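Local structure of beta-1,3-1,4-glucanase (Caldicellulosiruptor sp. F32, 5H4R) at residues A[114-117]-A[118-122]; A[121-124]-A[125-129]; A[226-229]-A[230-234]; A[295-298]-A[299-302]; A[347-350]-A[351-355]. The protein hydrolyses mixed-linkage beta-1,3-1,4-glucans as a family 5 glycoside hydrolase (lichenase), probably by the family's double-displacement mechanism. The protein carries 1 engineered substitution. All coordinates share one frame; numbering follows the deposited sequence.

Overall arrangement
All five contacts are local, between side chains a few residues apart, and all lie round the outside of a closed eight-stranded parallel barrel of the TIM type. Contacts 1 and 2 share R121 and V122 on helix 116-131; a lysine-aspartate pair marks the outer side of contact 1, valines facing the barrel mark contact 2. Contact 3 is a polar turn after helix 205-226. Contacts 4 and 5, centres about 16 Å apart, sit at the start of helix 298-316 and the end of helix 336-352. In both an arginine donates to a backbone carbonyl; in exposed contact 4 a water also links it to a glutamate, while in buried contact 5 a neighbouring helix supplies the acidic partner.

Contact 1. Residues A[114-117]-A[118-122]; sequences ISKR and WLDRV
K116 and D120 meet across one turn at the start of helix 116-131, where K116 NZ lies 2.7 Å from D120 OD2 in a salt bridge made on the syn lone pair of that oxygen. The lysine chain is extended through chi3 and bends at chi4 (-61°), which swings the ammonium over to the carboxylate. A water closes the ring: it accepts from K116 NZ and donates to D120 OD1, 2.7 Å away. D120 OD1 has a further salt bridge to R173, so both oxygens of the carboxylate are engaged. A lysine in place of D120 would probably leave K116 and R173 without their shared counter-charge and the water without its acceptor.

At the head of the helix, S115 is the N-cap. Its OG accepts from W118 N at 3.3 Å, and E69 is a second partner of the hydroxyl. The carbonyl of S115 takes L119 N in a nearly straight bond (174°), the first of the helical ladder that continues with D120 N to K116 O. On the inner side I114 CG2 touches L119 CB at 4.0 Å and approaches the edge of the W118 indole, close to its plane. V122 CG2 lies over one face of the same ring.

Farther out, W118 stacks on H106 and meets W103 and F57, while R117 NH1 makes a salt bridge with D68. I114 and L119 lean on helix 156-173, which places the start of helix 116-131 between that neighbour and loops that carry F57, L70 and V101.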
loop_
_atom_site.group_PDB
_atom_site.type_symbol
_atom_site.label_atom_id
_atom_site.label_comp_id
_atom_site.label_asym_id
_atom_site.label_seq_id
_atom_site.Cartn_x
_atom_site.Cartn_y
_atom_site.Cartn_z
ATOM N N ILE A 114 12.206 -9.929 16.215
ATOM C CA ILE A 114 10.956 -10.455 15.659
ATOM C C ILE A 114 10.820 -11.927 16.024
ATOM O O ILE A 114 11.757 -12.720 15.859
ATOM C CB ILE A 114 10.907 -10.264 14.134
ATOM C CG1 ILE A 114 10.993 -8.778 13.752
ATOM C CG2 ILE A 114 9.624 -10.861 13.580
ATOM C CD1 ILE A 114 11.235 -8.552 12.267
ATOM N N SER A 115 9.641 -12.287 16.520
ATOM C CA SER A 115 9.296 -13.677 16.773
ATOM C C SER A 115 9.544 -14.528 15.537
ATOM O O SER A 115 9.060 -14.212 14.445
ATOM C CB SER A 115 7.825 -13.783 17.173
ATOM O OG SER A 115 7.330 -15.073 16.847
ATOM N N LYS A 116 10.309 -15.601 15.722
ATOM C CA LYS A 116 10.592 -16.499 14.609
ATOM C C LYS A 116 9.312 -17.086 14.019
ATOM O O LYS A 116 9.194 -17.198 12.795
ATOM C CB LYS A 116 11.528 -17.614 15.046
ATOM C CG LYS A 116 11.990 -18.477 13.884
ATOM C CD LYS A 116 12.997 -19.534 14.339
ATOM C CE LYS A 116 13.401 -20.456 13.195
ATOM N NZ LYS A 116 12.238 -21.201 12.628
ATOM N N ARG A 117 8.348 -17.479 14.865
ATOM C CA ARG A 117 7.133 -18.097 14.339
ATOM C C ARG A 117 6.375 -17.126 13.455
ATOM O O ARG A 117 5.846 -17.506 12.408
ATOM C CB ARG A 117 6.235 -18.594 15.480
ATOM C CG ARG A 117 6.808 -19.804 16.164
ATOM C CD ARG A 117 5.900 -20.321 17.251
ATOM N NE ARG A 117 4.652 -20.880 16.729
ATOM C CZ ARG A 117 3.434 -20.385 16.958
ATOM N NH1 ARG A 117 3.265 -19.311 17.709
ATOM N NH2 ARG A 117 2.371 -20.990 16.448
ATOM N N TRP A 118 6.369 -15.856 13.829
ATOM C CA TRP A 118 5.664 -14.851 13.040
ATOM C C TRP A 118 6.349 -14.623 11.699
ATOM O O TRP A 118 5.703 -14.636 10.641
ATOM C CB TRP A 118 5.577 -13.559 13.838
ATOM C CG TRP A 118 4.830 -12.449 13.152
ATOM C CD1 TRP A 118 5.356 -11.307 12.638
ATOM C CD2 TRP A 118 3.406 -12.359 12.946
ATOM N NE1 TRP A 118 4.364 -10.520 12.123
ATOM C CE2 TRP A 118 3.160 -11.140 12.298
ATOM C CE3 TRP A 118 2.322 -13.195 13.255
ATOM C CZ2 TRP A 118 1.866 -10.729 11.936
ATOM C CZ3 TRP A 118 1.051 -12.792 12.896
ATOM C CH2 TRP A 118 0.836 -11.562 12.261
ATOM N N LEU A 119 7.665 -14.403 11.717
ATOM C CA LEU A 119 8.377 -14.164 10.468
ATOM C C LEU A 119 8.327 -15.389 9.558
ATOM O O LEU A 119 8.162 -15.258 8.335
ATOM C CB LEU A 119 9.821 -13.763 10.773
ATOM C CG LEU A 119 10.696 -13.365 9.573
ATOM C CD1 LEU A 119 10.072 -12.250 8.748
ATOM C CD2 LEU A 119 12.030 -12.932 10.102
ATOM N N ASP A 120 8.411 -16.588 10.140
ATOM C CA ASP A 120 8.253 -17.824 9.377
ATOM C C ASP A 120 6.894 -17.882 8.674
ATOM O O ASP A 120 6.802 -18.293 7.512
ATOM C CB ASP A 120 8.383 -19.050 10.286
ATOM C CG ASP A 120 9.798 -19.307 10.803
ATOM O OD1 ASP A 120 10.777 -18.655 10.387
ATOM O OD2 ASP A 120 9.929 -20.240 11.633
ATOM N N ARG A 121 5.822 -17.502 9.376
ATOM C CA ARG A 121 4.490 -17.550 8.769
ATOM C C ARG A 121 4.349 -16.521 7.647
ATOM O O ARG A 121 3.801 -16.834 6.582
ATOM C CB ARG A 121 3.419 -17.359 9.845
ATOM C CG ARG A 121 1.988 -17.308 9.288
ATOM C CD ARG A 121 1.565 -18.576 8.523
ATOM N NE ARG A 121 0.262 -18.350 7.905
ATOM C CZ ARG A 121 -0.182 -18.961 6.811
ATOM N NH1 ARG A 121 0.537 -19.913 6.216
ATOM N NH2 ARG A 121 -1.368 -18.635 6.323
ATOM N N VAL A 122 4.830 -15.291 7.861
ATOM C CA VAL A 122 4.831 -14.283 6.804
ATOM C C VAL A 122 5.559 -14.815 5.580
ATOM O O VAL A 122 5.102 -14.659 4.443
ATOM C CB VAL A 122 5.470 -12.977 7.316
ATOM C CG1 VAL A 122 5.670 -12.003 6.171
ATOM C CG2 VAL A 122 4.572 -12.342 8.395
HETATM O O HOH W 1 12.790 -20.319 9.734
#

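Contact 2. Residues A[121-124]-A[125-129]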
loop_
_atom_site.group_PDB
_atom_site.type_symbol
_atom_site.label_atom_id
_atom_site.label_comp_id
_atom_site.label_asym_id
_atom_site.label_seq_id
_atom_site.Cartn_x
_atom_site.Cartn_y
_atom_site.Cartn_z
ATOM N N ARG A 121 5.822 -17.502 9.376
ATOM C CA ARG A 121 4.490 -17.550 8.769
ATOM C C ARG A 121 4.349 -16.521 7.647
ATOM O O ARG A 121 3.801 -16.834 6.582
ATOM C CB ARG A 121 3.419 -17.359 9.845
ATOM C CG ARG A 121 1.988 -17.308 9.288
ATOM C CD ARG A 121 1.565 -18.576 8.523
ATOM N NE ARG A 121 0.262 -18.350 7.905
ATOM C CZ ARG A 121 -0.182 -18.961 6.811
ATOM N NH1 ARG A 121 0.537 -19.913 6.216
ATOM N NH2 ARG A 121 -1.368 -18.635 6.323
ATOM N N VAL A 122 4.830 -15.291 7.861
ATOM C CA VAL A 122 4.831 -14.283 6.804
ATOM C C VAL A 122 5.559 -14.815 5.580
ATOM O O VAL A 122 5.102 -14.659 4.443
ATOM C CB VAL A 122 5.470 -12.977 7.316
ATOM C CG1 VAL A 122 5.670 -12.003 6.171
ATOM C CG2 VAL A 122 4.572 -12.342 8.395
ATOM N N GLN A 123 6.701 -15.464 5.796
ATOM C CA GLN A 123 7.483 -15.984 4.672
ATOM C C GLN A 123 6.728 -17.073 3.920
ATOM O O GLN A 123 6.830 -17.183 2.689
ATOM C CB GLN A 123 8.825 -16.505 5.182
ATOM C CG GLN A 123 9.729 -17.010 4.076
ATOM C CD GLN A 123 11.096 -17.458 4.555
ATOM O OE1 GLN A 123 11.279 -17.880 5.711
ATOM N NE2 GLN A 123 12.078 -17.395 3.653
ATOM N N GLN A 124 5.977 -17.900 4.644
ATOM C CA GLN A 124 5.166 -18.918 3.990
ATOM C C GLN A 124 4.190 -18.286 3.007
ATOM O O GLN A 124 3.995 -18.795 1.900
ATOM C CB GLN A 124 4.427 -19.714 5.049
ATOM C CG GLN A 124 3.699 -20.908 4.564
ATOM C CD GLN A 124 3.350 -21.810 5.728
ATOM O OE1 GLN A 124 3.039 -21.333 6.841
ATOM N NE2 GLN A 124 3.436 -23.116 5.500
ATOM N N VAL A 125 3.557 -17.184 3.400
ATOM C CA VAL A 125 2.595 -16.521 2.524
ATOM C C VAL A 125 3.286 -15.810 1.354
ATOM O O VAL A 125 2.799 -15.847 0.213
ATOM C CB VAL A 125 1.711 -15.578 3.358
ATOM C CG1 VAL A 125 0.760 -14.799 2.431
ATOM C CG2 VAL A 125 0.933 -16.397 4.370
ATOM N N VAL A 126 4.449 -15.196 1.589
ATOM C CA VAL A 126 5.229 -14.646 0.476
ATOM C C VAL A 126 5.516 -15.745 -0.543
ATOM O O VAL A 126 5.429 -15.533 -1.763
ATOM C CB VAL A 126 6.518 -13.996 1.012
ATOM C CG1 VAL A 126 7.453 -13.601 -0.161
ATOM C CG2 VAL A 126 6.166 -12.797 1.884
ATOM N N ASP A 127 5.851 -16.942 -0.056
ATOM C CA ASP A 127 6.169 -18.061 -0.940
ATOM C C ASP A 127 4.957 -18.466 -1.775
ATOM O O ASP A 127 5.110 -18.865 -2.936
ATOM C CB ASP A 127 6.697 -19.266 -0.137
ATOM C CG ASP A 127 8.146 -19.100 0.319
ATOM O OD1 ASP A 127 8.756 -18.056 0.029
ATOM O OD2 ASP A 127 8.687 -20.016 0.979
ATOM N N TYR A 128 3.740 -18.390 -1.203
ATOM C CA TYR A 128 2.557 -18.681 -2.010
ATOM C C TYR A 128 2.541 -17.800 -3.243
ATOM O O TYR A 128 2.201 -18.255 -4.341
ATOM C CB TYR A 128 1.241 -18.428 -1.261
ATOM C CG TYR A 128 0.949 -19.213 0.003
ATOM C CD1 TYR A 128 1.497 -20.462 0.243
ATOM C CD2 TYR A 128 0.096 -18.679 0.951
ATOM C CE1 TYR A 128 1.202 -21.160 1.428
ATOM C CE2 TYR A 128 -0.203 -19.361 2.120
ATOM C CZ TYR A 128 0.340 -20.586 2.355
ATOM O OH TYR A 128 -0.003 -21.220 3.538
ATOM N N ALA A 129 2.856 -16.516 -3.052
ATOM C CA ALA A 129 2.814 -15.538 -4.140
ATOM C C ALA A 129 3.989 -15.706 -5.094
ATOM O O ALA A 129 3.834 -15.576 -6.321
ATOM C CB ALA A 129 2.800 -14.134 -3.559
#
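R121 NH1 reaches along the helix to Y128 OH, donating a 3.0 Å hydrogen bond that lies in the guanidinium plane and is fairly straight (164°). The same nitrogen also donates to Q124 OE1 at 2.9 Å, again in the guanidinium plane but from above the plane of the amide carbonyl, which leaves that bond off the oxygen's lone pairs. V125 CG2 closes one face of the guanidinium, 3.7 Å from R121 CZ and over its centre. With two edge partners and a methyl on its face, the rotation of the group is fixed; E73 and T81 bind its other nitrogens. The arginine chain turns at chi2 (60°), which carries its tip forward toward Y128 instead of straight out from the helix.

This stretch belongs to one of the helices that surround the parallel barrel of the TIM fold, and its inward side is the tight one. V126 CG2 lies 3.3 Å from V122 O, against the backbone of the preceding turn. V125 and V126 both press on I99 of strand 96-99, and V126 also meets I138 of strand 135-139. Between V122 CG1 and V126 CG2 there is just a loose methyl contact of 4.4 Å.

Toward solvent the side chains touch more sparingly. Q124, the exposed member, crosses the phenol obliquely, with CG 3.9 Å from Y128 OH, while its carbonyl oxygen lies over one face of the ring, toward the rim. Q123 and D127 come no nearer through their side chains than Q123 CG to D127 OD1 at 4.3 Å; each turns instead to Y177, and Q123 also to R173.

Contact 3. Residues A[226-229]-A[230-234]; sequences RSTG and GNNVS
R226 reaches from the last turn of helix 205-226 across to the 3-10 segment 231-233: CD, NE, CZ and NH1 run past the backbone oxygens of N232 and V233, while NH2 goes to D259 in a salt bridge. From CB the chain bends at chi2 (-52°), which brings R226 CD to 3.2 Å from N232 O. V233 O lies over one face of the guanidinium, toward the rim and 3.5 Å from R226 NE. At the tip, NH1 donates to N232 O at 2.9 Å; the oxygen lies in the guanidinium plane, while the donor stands above the plane of the carbonyl. NH1 also reaches R235 O.

N232 ND2 donates to T228 OG1 at 2.7 Å, and the same amide nitrogen binds A171 O. The backbone link of N232 N to G229 O is weak. V233 CG1 rests 3.8 Å from G229 CA. A type I turn from R226 to G229 ends the helix, and G229 and G230, both with positive phi, which favours glycine, lead into the 3-10 segment.

The chemistry is thus that of a polar turn: the buried arginine gives N232 O a donor and, outside the segments, R235 O, and its charge is probably balanced by D259.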
loop_
_atom_site.group_PDB
_atom_site.type_symbol
_atom_site.label_atom_id
_atom_site.label_comp_id
_atom_site.label_asym_id
_atom_site.label_seq_id
_atom_site.Cartn_x
_atom_site.Cartn_y
_atom_site.Cartn_z
ATOM N N ARG A 226 20.122 -1.963 1.849
ATOM C CA ARG A 226 21.240 -2.144 0.937
ATOM C C ARG A 226 22.423 -2.811 1.628
ATOM O O ARG A 226 23.213 -3.528 0.981
ATOM C CB ARG A 226 21.661 -0.805 0.355
ATOM C CG ARG A 226 20.596 -0.090 -0.466
ATOM C CD ARG A 226 20.012 -0.968 -1.522
ATOM N NE ARG A 226 19.191 -0.205 -2.470
ATOM C CZ ARG A 226 18.194 -0.723 -3.176
ATOM N NH1 ARG A 226 17.867 -2.002 -3.029
ATOM N NH2 ARG A 226 17.528 0.049 -4.027
ATOM N N SER A 227 22.587 -2.563 2.930
ATOM C CA SER A 227 23.740 -3.086 3.660
ATOM C C SER A 227 23.681 -4.590 3.884
ATOM O O SER A 227 24.708 -5.171 4.258
ATOM C CB SER A 227 23.869 -2.371 5.013
ATOM O OG SER A 227 22.866 -2.813 5.919
ATOM N N THR A 228 22.536 -5.242 3.634
ATOM C CA THR A 228 22.398 -6.661 3.941
ATOM C C THR A 228 22.838 -7.573 2.803
ATOM O O THR A 228 22.895 -8.791 2.997
ATOM C CB THR A 228 20.950 -6.995 4.335
ATOM O OG1 THR A 228 20.056 -6.721 3.256
ATOM C CG2 THR A 228 20.533 -6.233 5.593
ATOM N N GLY A 229 23.181 -7.031 1.647
ATOM C CA GLY A 229 23.777 -7.824 0.590
ATOM C C GLY A 229 22.784 -8.618 -0.234
ATOM O O GLY A 229 21.569 -8.425 -0.184
ATOM N N GLY A 230 23.343 -9.531 -1.029
ATOM C CA GLY A 230 22.522 -10.347 -1.908
ATOM C C GLY A 230 21.722 -9.508 -2.880
ATOM O O GLY A 230 22.170 -8.470 -3.382
ATOM N N ASN A 231 20.491 -9.937 -3.137
ATOM C CA ASN A 231 19.652 -9.167 -4.042
ATOM C C ASN A 231 19.113 -7.893 -3.402
ATOM O O ASN A 231 18.488 -7.088 -4.102
ATOM C CB ASN A 231 18.488 -10.011 -4.563
ATOM C CG ASN A 231 17.895 -9.437 -5.836
ATOM O OD1 ASN A 231 18.627 -9.011 -6.727
ATOM N ND2 ASN A 231 16.569 -9.401 -5.918
ATOM N N ASN A 232 19.318 -7.696 -2.101
ATOM C CA ASN A 232 18.866 -6.453 -1.482
ATOM C C ASN A 232 19.682 -5.253 -1.932
ATOM O O ASN A 232 19.253 -4.115 -1.688
ATOM C CB ASN A 232 18.897 -6.549 0.048
ATOM C CG ASN A 232 17.944 -7.597 0.595
ATOM O OD1 ASN A 232 16.933 -7.916 -0.022
ATOM N ND2 ASN A 232 18.270 -8.135 1.764
ATOM N N VAL A 233 20.823 -5.463 -2.595
ATOM C CA VAL A 233 21.614 -4.329 -3.074
ATOM C C VAL A 233 20.924 -3.595 -4.213
ATOM O O VAL A 233 21.186 -2.399 -4.411
ATOM C CB VAL A 233 23.019 -4.778 -3.511
ATOM C CG1 VAL A 233 23.740 -5.451 -2.370
ATOM C CG2 VAL A 233 22.956 -5.692 -4.728
ATOM N N SER A 234 20.022 -4.260 -4.957
ATOM C CA SER A 234 19.409 -3.671 -6.147
ATOM C C SER A 234 17.888 -3.807 -6.209
ATOM O O SER A 234 17.277 -3.316 -7.168
ATOM C CB SER A 234 20.011 -4.314 -7.400
ATOM O OG SER A 234 19.944 -5.724 -7.277
#

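Contact 4. Residues A[295-298]-A[299-302]; sequences VNSE and ESRR
The chain enters helix 298-316 through the N-cap residue S297, whose carbonyl accepts from R301 N at 3.1 Å, while E298 O takes R302 N at 2.9 Å. S297 OG adds a weak capping bond to S300 N, its hydroxyl swung anti to the backbone nitrogen (chi1 170°), which sets OG facing S300 N. R301 folds back over this cap. Its CD passes 3.3 Å from V295 O, and NH1 then donates to that oxygen at 2.8 Å, nearly along the C=O axis, with the oxygen in the guanidinium plane. V295 CG2 flanks R301 NH1 at 4.1 Å.

On another edge of the guanidinium, R301 NE donates to a water 2.8 Å away, which in turn donates to E298 OE1. E298 OE1, 4.5 Å from R301 NE, lies well out of the guanidinium plane, so the two charges are linked by water and not by a direct bridge. With an alanine here in place of R301, V295 O is likely to lose this donor and the water one of its two anchors.

V295 and R301 both lean on Y345 of helix 336-352, and S300 OG binds S294 N. This surface corner therefore ties the loop before helix 298-316 to the neighbouring helix.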
loop_
_atom_site.group_PDB
_atom_site.type_symbol
_atom_site.label_atom_id
_atom_site.label_comp_id
_atom_site.label_asym_id
_atom_site.label_seq_id
_atom_site.Cartn_x
_atom_site.Cartn_y
_atom_site.Cartn_z
ATOM N N VAL A 295 -19.008 7.947 -14.284
ATOM C CA VAL A 295 -17.965 8.207 -15.250
ATOM C C VAL A 295 -18.274 9.427 -16.106
ATOM O O VAL A 295 -17.366 9.965 -16.746
ATOM C CB VAL A 295 -17.739 6.937 -16.102
ATOM C CG1 VAL A 295 -18.879 6.729 -17.088
ATOM C CG2 VAL A 295 -16.418 6.998 -16.788
ATOM N N ASN A 296 -19.522 9.907 -16.098
ATOM C CA ASN A 296 -19.942 11.060 -16.886
ATOM C C ASN A 296 -19.999 12.338 -16.065
ATOM O O ASN A 296 -20.538 13.348 -16.544
ATOM C CB ASN A 296 -21.309 10.795 -17.514
ATOM C CG ASN A 296 -21.307 9.568 -18.418
ATOM O OD1 ASN A 296 -22.163 8.691 -18.295
ATOM N ND2 ASN A 296 -20.325 9.489 -19.308
ATOM N N SER A 297 -19.480 12.319 -14.835
ATOM C CA SER A 297 -19.534 13.479 -13.946
ATOM C C SER A 297 -18.134 13.969 -13.645
ATOM O O SER A 297 -17.332 13.247 -13.036
ATOM C CB SER A 297 -20.215 13.156 -12.621
ATOM O OG SER A 297 -20.020 14.263 -11.744
ATOM N N GLU A 298 -17.861 15.223 -14.001
ATOM C CA GLU A 298 -16.577 15.782 -13.626
ATOM C C GLU A 298 -16.447 15.812 -12.115
ATOM O O GLU A 298 -15.330 15.735 -11.592
ATOM C CB GLU A 298 -16.418 17.190 -14.218
ATOM C CG GLU A 298 -15.164 17.956 -13.706
ATOM C CD GLU A 298 -13.850 17.277 -14.027
ATOM O OE1 GLU A 298 -13.817 16.343 -14.846
ATOM O OE2 GLU A 298 -12.808 17.674 -13.459
ATOM N N GLU A 299 -17.563 15.981 -11.391
ATOM C CA GLU A 299 -17.422 16.015 -9.930
ATOM C C GLU A 299 -16.907 14.685 -9.377
ATOM O O GLU A 299 -16.137 14.667 -8.407
ATOM C CB GLU A 299 -18.751 16.437 -9.302
ATOM C CG GLU A 299 -18.891 17.945 -9.263
ATOM C CD GLU A 299 -17.899 18.578 -8.303
ATOM O OE1 GLU A 299 -17.875 18.159 -7.133
ATOM O OE2 GLU A 299 -17.137 19.473 -8.709
ATOM N N SER A 300 -17.291 13.566 -9.989
ATOM C CA SER A 300 -16.801 12.266 -9.559
ATOM C C SER A 300 -15.339 12.070 -9.944
ATOM O O SER A 300 -14.561 11.487 -9.185
ATOM C CB SER A 300 -17.666 11.166 -10.174
ATOM O OG SER A 300 -19.000 11.214 -9.705
ATOM N N ARG A 301 -14.949 12.572 -11.107
ATOM C CA ARG A 301 -13.620 12.308 -11.656
ATOM C C ARG A 301 -12.537 13.243 -11.100
ATOM O O ARG A 301 -11.362 12.869 -11.073
ATOM C CB ARG A 301 -13.682 12.428 -13.182
ATOM C CG ARG A 301 -14.605 11.383 -13.808
ATOM C CD ARG A 301 -15.126 11.772 -15.191
ATOM N NE ARG A 301 -14.030 12.002 -16.128
ATOM C CZ ARG A 301 -13.935 11.472 -17.351
ATOM N NH1 ARG A 301 -14.869 10.673 -17.828
ATOM N NH2 ARG A 301 -12.896 11.772 -18.128
ATOM N N ARG A 302 -12.906 14.453 -10.676
ATOM C CA ARG A 302 -11.942 15.532 -10.439
ATOM C C ARG A 302 -10.777 15.126 -9.529
ATOM O O ARG A 302 -9.609 15.401 -9.839
ATOM C CB ARG A 302 -12.678 16.727 -9.829
ATOM C CG ARG A 302 -11.823 17.961 -9.743
ATOM C CD ARG A 302 -12.494 19.028 -8.823
ATOM N NE ARG A 302 -12.234 18.700 -7.423
ATOM C CZ ARG A 302 -12.280 19.560 -6.420
ATOM N NH1 ARG A 302 -12.608 20.825 -6.629
ATOM N NH2 ARG A 302 -11.983 19.142 -5.196
HETATM O O HOH W 2 -12.203 14.149 -15.861
#

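Contact 5. Residues A[347-350]-A[351-355]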
loop_
_atom_site.group_PDB
_atom_site.type_symbol
_atom_site.label_atom_id
_atom_site.label_comp_id
_atom_site.label_asym_id
_atom_site.label_seq_id
_atom_site.Cartn_x
_atom_site.Cartn_y
_atom_site.Cartn_z
ATOM N N VAL A 347 -8.343 2.853 -12.397
ATOM C CA VAL A 347 -7.252 2.053 -12.954
ATOM C C VAL A 347 -6.804 2.600 -14.316
ATOM O O VAL A 347 -5.603 2.686 -14.599
ATOM C CB VAL A 347 -7.665 0.573 -13.026
ATOM C CG1 VAL A 347 -6.635 -0.241 -13.823
ATOM C CG2 VAL A 347 -7.780 0.020 -11.642
ATOM N N ARG A 348 -7.738 2.985 -15.189
ATOM C CA ARG A 348 -7.305 3.535 -16.480
ATOM C C ARG A 348 -6.602 4.884 -16.319
ATOM O O ARG A 348 -5.579 5.147 -16.974
ATOM C CB ARG A 348 -8.494 3.689 -17.422
ATOM C CG ARG A 348 -8.142 4.346 -18.778
ATOM C CD ARG A 348 -7.071 3.597 -19.541
ATOM N NE ARG A 348 -6.497 4.431 -20.598
ATOM C CZ ARG A 348 -5.283 4.250 -21.126
ATOM N NH1 ARG A 348 -4.504 3.267 -20.706
ATOM N NH2 ARG A 348 -4.836 5.068 -22.074
ATOM N N ALA A 349 -7.153 5.763 -15.480
ATOM C CA ALA A 349 -6.503 7.044 -15.230
ATOM C C ALA A 349 -5.062 6.837 -14.778
ATOM O O ALA A 349 -4.150 7.553 -15.205
ATOM C CB ALA A 349 -7.280 7.843 -14.194
ATOM N N ALA A 350 -4.841 5.881 -13.890
ATOM C CA ALA A 350 -3.490 5.598 -13.423
ATOM C C ALA A 350 -2.624 5.040 -14.548
ATOM O O ALA A 350 -1.486 5.492 -14.769
ATOM C CB ALA A 350 -3.567 4.613 -12.259
ATOM N N ARG A 351 -3.138 4.057 -15.273
ATOM C CA ARG A 351 -2.328 3.414 -16.298
ATOM C C ARG A 351 -1.962 4.392 -17.392
ATOM O O ARG A 351 -0.860 4.332 -17.944
ATOM C CB ARG A 351 -3.054 2.207 -16.910
ATOM C CG ARG A 351 -2.318 1.572 -18.108
ATOM C CD ARG A 351 -0.898 1.059 -17.745
ATOM N NE ARG A 351 -1.044 0.054 -16.707
ATOM C CZ ARG A 351 -0.343 -0.019 -15.585
ATOM N NH1 ARG A 351 0.675 0.811 -15.334
ATOM N NH2 ARG A 351 -0.650 -0.978 -14.721
ATOM N N ALA A 352 -2.881 5.294 -17.739
ATOM C CA ALA A 352 -2.592 6.304 -18.748
ATOM C C ALA A 352 -1.427 7.202 -18.331
ATOM O O ALA A 352 -0.784 7.813 -19.187
ATOM C CB ALA A 352 -3.834 7.169 -18.997
ATOM N N ARG A 353 -1.170 7.303 -17.032
ATOM C CA ARG A 353 -0.090 8.102 -16.480
ATOM C C ARG A 353 1.072 7.245 -15.993
ATOM O O ARG A 353 1.953 7.747 -15.298
ATOM C CB ARG A 353 -0.633 8.965 -15.347
ATOM C CG ARG A 353 -1.593 10.049 -15.858
ATOM C CD ARG A 353 -2.407 10.564 -14.717
ATOM N NE ARG A 353 -3.337 11.645 -15.059
ATOM C CZ ARG A 353 -4.587 11.466 -15.482
ATOM N NH1 ARG A 353 -5.082 10.250 -15.664
ATOM N NH2 ARG A 353 -5.359 12.510 -15.737
ATOM N N GLY A 354 1.086 5.969 -16.342
ATOM C CA GLY A 354 2.197 5.085 -16.057
ATOM C C GLY A 354 2.206 4.497 -14.672
ATOM O O GLY A 354 3.247 3.957 -14.249
ATOM N N ILE A 355 1.088 4.579 -13.949
ATOM C CA ILE A 355 1.020 4.199 -12.540
ATOM C C ILE A 355 0.215 2.913 -12.387
ATOM O O ILE A 355 -0.844 2.745 -13.014
ATOM C CB ILE A 355 0.394 5.348 -11.721
ATOM C CG1 ILE A 355 1.243 6.612 -11.834
ATOM C CG2 ILE A 355 0.222 4.967 -10.270
ATOM C CD1 ILE A 355 0.558 7.886 -11.311
HETATM O O HOH W 3 -3.276 1.321 -13.354
#
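A350 O is gripped by two backbone donors, R353 N and I355 N, each at 2.9 Å, which reach it from opposite faces of its carbonyl plane. Each stands well out of that plane, and neither is on a lone pair. G354 N turns instead to R351 O at 3.0 Å, and the positive phi of G354 lets the chain reverse here. Close by, A350 CB touches I355 CB at 4.1 Å. A water donates to V347 O and to I355 O, stitching the last turn to the departing chain.

R353 brings its guanidinium back to the helix: R353 NH1 donates to A349 O at 2.9 Å, with the oxygen in the guanidinium plane. The chain is extended from CG to NE, and R353 CD passes 3.5 Å from A349 O. D309 of helix 298-316 forms a salt bridge with NE, which probably balances the charge of this buried arginine.

R348 lies on the other flank. The methyl of A352 sits over the centre of its guanidinium, A352 CB being 3.9 Å from R348 CZ. R348 NH1 approaches R351 CG, and R348 NH2 binds I30 O. R351 turns away, to A395 O and T356.

M308 of helix 298-316 packs on A349, A350 and R353, and V347 meets F327 of strand 322-327. The two bonds I355 N to A350 O and G354 N to R351 O make a Schellman motif with G354 as its C-prime residue, ending helix 336-352 in the beta-alpha-beta unit that leads into barrel strand 356-361.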